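Local coordinates for pyridoxamine 5'-phosphate oxidase-related, FMN-binding protein (Mycobacterium smegmatis, PDB 6ECI), which binds flavin-adenine dinucleotide and probably sequesters it, helping to protect mycobacteria against hypoxic and oxidative stress, at residues B[6-9]-B[10-13]. Numbering follows the deposited sequence.
Sequences ILSA and TECW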
ATOM      1  N   ILE B   6       2.746 -19.671  -2.755  1.00 34.72           N
ATOM      2  CA  ILE B   6       3.953 -18.857  -2.838  1.00 30.99           C
ATOM      3  C   ILE B   6       4.304 -18.640  -4.302  1.00 31.45           C
ATOM      4  O   ILE B   6       4.218 -19.563  -5.121  1.00 43.27           O
ATOM      5  CB  ILE B   6       5.114 -19.526  -2.080  1.00 39.76           C
ATOM      6  CG1 ILE B   6       4.627 -20.134  -0.762  1.00 33.87           C
ATOM      7  CG2 ILE B   6       6.230 -18.523  -1.828  1.00 26.53           C
ATOM      8  CD1 ILE B   6       4.256 -19.114   0.288  1.00 31.03           C
ATOM      9  N   LEU B   7       4.700 -17.418  -4.640  1.00 32.82           N
ATOM     10  CA  LEU B   7       5.020 -17.060  -6.015  1.00 33.90           C
ATOM     11  C   LEU B   7       6.528 -16.984  -6.210  1.00 42.27           C
ATOM     12  O   LEU B   7       7.262 -16.546  -5.318  1.00 42.14           O
ATOM     13  CB  LEU B   7       4.381 -15.724  -6.397  1.00 30.48           C
ATOM     14  CG  LEU B   7       2.854 -15.671  -6.371  1.00 30.55           C
ATOM     15  CD1 LEU B   7       2.367 -14.287  -6.761  1.00 19.19           C
ATOM     16  CD2 LEU B   7       2.268 -16.732  -7.289  1.00 35.88           C
ATOM     17  N   SER B   8       6.980 -17.414  -7.384  1.00 39.74           N
ATOM     18  CA  SER B   8       8.384 -17.323  -7.743  1.00 34.24           C
ATOM     19  C   SER B   8       8.743 -15.886  -8.110  1.00 33.82           C
ATOM     20  O   SER B   8       7.881 -15.013  -8.243  1.00 33.43           O
ATOM     21  CB  SER B   8       8.702 -18.257  -8.908  1.00 36.90           C
ATOM     22  OG  SER B   8       8.071 -17.806 -10.094  1.00 27.62           O
ATOM     23  N   ALA B   9      10.043 -15.648  -8.290  1.00 33.29           N
ATOM     24  CA  ALA B   9      10.505 -14.303  -8.616  1.00 26.96           C
ATOM     25  C   ALA B   9      10.045 -13.877 -10.005  1.00 33.98           C
ATOM     26  O   ALA B   9       9.708 -12.707 -10.220  1.00 37.56           O
ATOM     27  CB  ALA B   9      12.026 -14.227  -8.510  1.00 28.19           C
ATOM     28  N   THR B  10      10.022 -14.812 -10.961  1.00 36.38           N
ATOM     29  CA  THR B  10       9.650 -14.453 -12.325  1.00 27.71           C
ATOM     30  C   THR B  10       8.172 -14.094 -12.430  1.00 31.58           C
ATOM     31  O   THR B  10       7.792 -13.283 -13.283  1.00 37.79           O
ATOM     32  CB  THR B  10       9.999 -15.589 -13.292  1.00 39.05           C
ATOM     33  OG1 THR B  10       9.647 -15.209 -14.629  1.00 45.67           O
ATOM     34  CG2 THR B  10       9.263 -16.868 -12.924  1.00 29.91           C
ATOM     35  N   GLU B  11       7.328 -14.677 -11.575  1.00 35.09           N
ATOM     36  CA  GLU B  11       5.920 -14.293 -11.565  1.00 26.96           C
ATOM     37  C   GLU B  11       5.735 -12.925 -10.922  1.00 27.37           C
ATOM     38  O   GLU B  11       4.941 -12.109 -11.405  1.00 30.59           O
ATOM     39  CB  GLU B  11       5.089 -15.351 -10.838  1.00 37.11           C
ATOM     40  CG  GLU B  11       5.274 -16.764 -11.374  1.00 43.33           C
ATOM     41  CD  GLU B  11       4.761 -17.834 -10.423  1.00 42.34           C
ATOM     42  OE1 GLU B  11       3.592 -18.244 -10.558  1.00 42.80           O
ATOM     43  OE2 GLU B  11       5.527 -18.267  -9.537  1.00 46.58           O
ATOM     44  N   CYS B  12       6.473 -12.650  -9.843  1.00 25.90           N
ATOM     45  CA  CYS B  12       6.321 -11.386  -9.130  1.00 25.11           C
ATOM     46  C   CYS B  12       6.697 -10.201 -10.014  1.00 28.68           C
ATOM     47  O   CYS B  12       5.942  -9.226 -10.118  1.00 32.27           O
ATOM     48  CB  CYS B  12       7.172 -11.392  -7.860  1.00 29.71           C
ATOM     49  SG  CYS B  12       6.717 -12.630  -6.626  1.00 25.23           S
ATOM     50  N   TRP B  13       7.868 -10.265 -10.654  1.00 21.30           N
ATOM     51  CA  TRP B  13       8.334  -9.135 -11.451  1.00 20.01           C
ATOM     52  C   TRP B  13       7.406  -8.852 -12.626  1.00 30.65           C
ATOM     53  O   TRP B  13       7.263  -7.695 -13.037  1.00 25.36           O
ATOM     54  CB  TRP B  13       9.759  -9.386 -11.945  1.00 20.38           C
ATOM     55  CG  TRP B  13      10.788  -9.264 -10.866  1.00 20.97           C
ATOM     56  CD1 TRP B  13      11.529 -10.273 -10.320  1.00 20.55           C
ATOM     57  CD2 TRP B  13      11.185  -8.065 -10.195  1.00 17.01           C
ATOM     58  NE1 TRP B  13      12.362  -9.774  -9.350  1.00 16.45           N
ATOM     59  CE2 TRP B  13      12.171  -8.421  -9.253  1.00 15.73           C
ATOM     60  CE3 TRP B  13      10.800  -6.726 -10.296  1.00 15.64           C
ATOM     61  CZ2 TRP B  13      12.780  -7.484  -8.420  1.00 11.90           C
ATOM     62  CZ3 TRP B  13      11.406  -5.798  -9.470  1.00 20.60           C
ATOM     63  CH2 TRP B  13      12.386  -6.181  -8.543  1.00 14.26           C
TER
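The carboxylate of Glu11 reaches back to Ser8, which meets one of its oxygens from the anti side, while Leu7 CD2 rests beside the other, OE1, at 3.8 Å. The second flat group, the Trp13 indole, has Ala9 O obliquely beside its CD1 corner and the Ala9 methyl near that same atom. Ser8, at the N-cap, and Glu11, at N3, cap the N-terminus of helix 9-16, forming the half of a capping box in which the N3 side chain accepts the N-cap amide. Ser8 N donates to Glu11 OE2 over 2.7 Å, 33° out of the carboxylate plane, and the serine hydroxyl donates to the same OE2 over 2.6 Å. Two bonds thus grip one oxygen and restrain the rotation of the carboxylate. Glutamate suits N3 because its CG lies beside its own backbone N (chi1 -54°) and the chain then runs extended, long enough to regain the cap; its negative charge at this end would also probably suit the helix dipole. Serine is short enough to put its hydroxyl beside that acid. On another side of the turn, Leu7 CB packs against Cys12 SG at 3.9 Å, a hydrophobic staple joining the residue before the cap to N4; the compact cysteine side chain fits this buried place, where it also touches Ile122. Leu7 pairs through its backbone with Gly124, so the cap sits against strand 121-127 of the split-barrel fold, with the Cys12 side chain about 7 Å from bound FAD. Trp13 extends the apolar surface onto Ile122, and small Ala9 accommodates its broad ring. The first helical turn closes as Cys12 N reaches Ser8 O at 3.2 Å and Trp13 N meets Ala9 O at 3.1 Å, nearly straight at 172°.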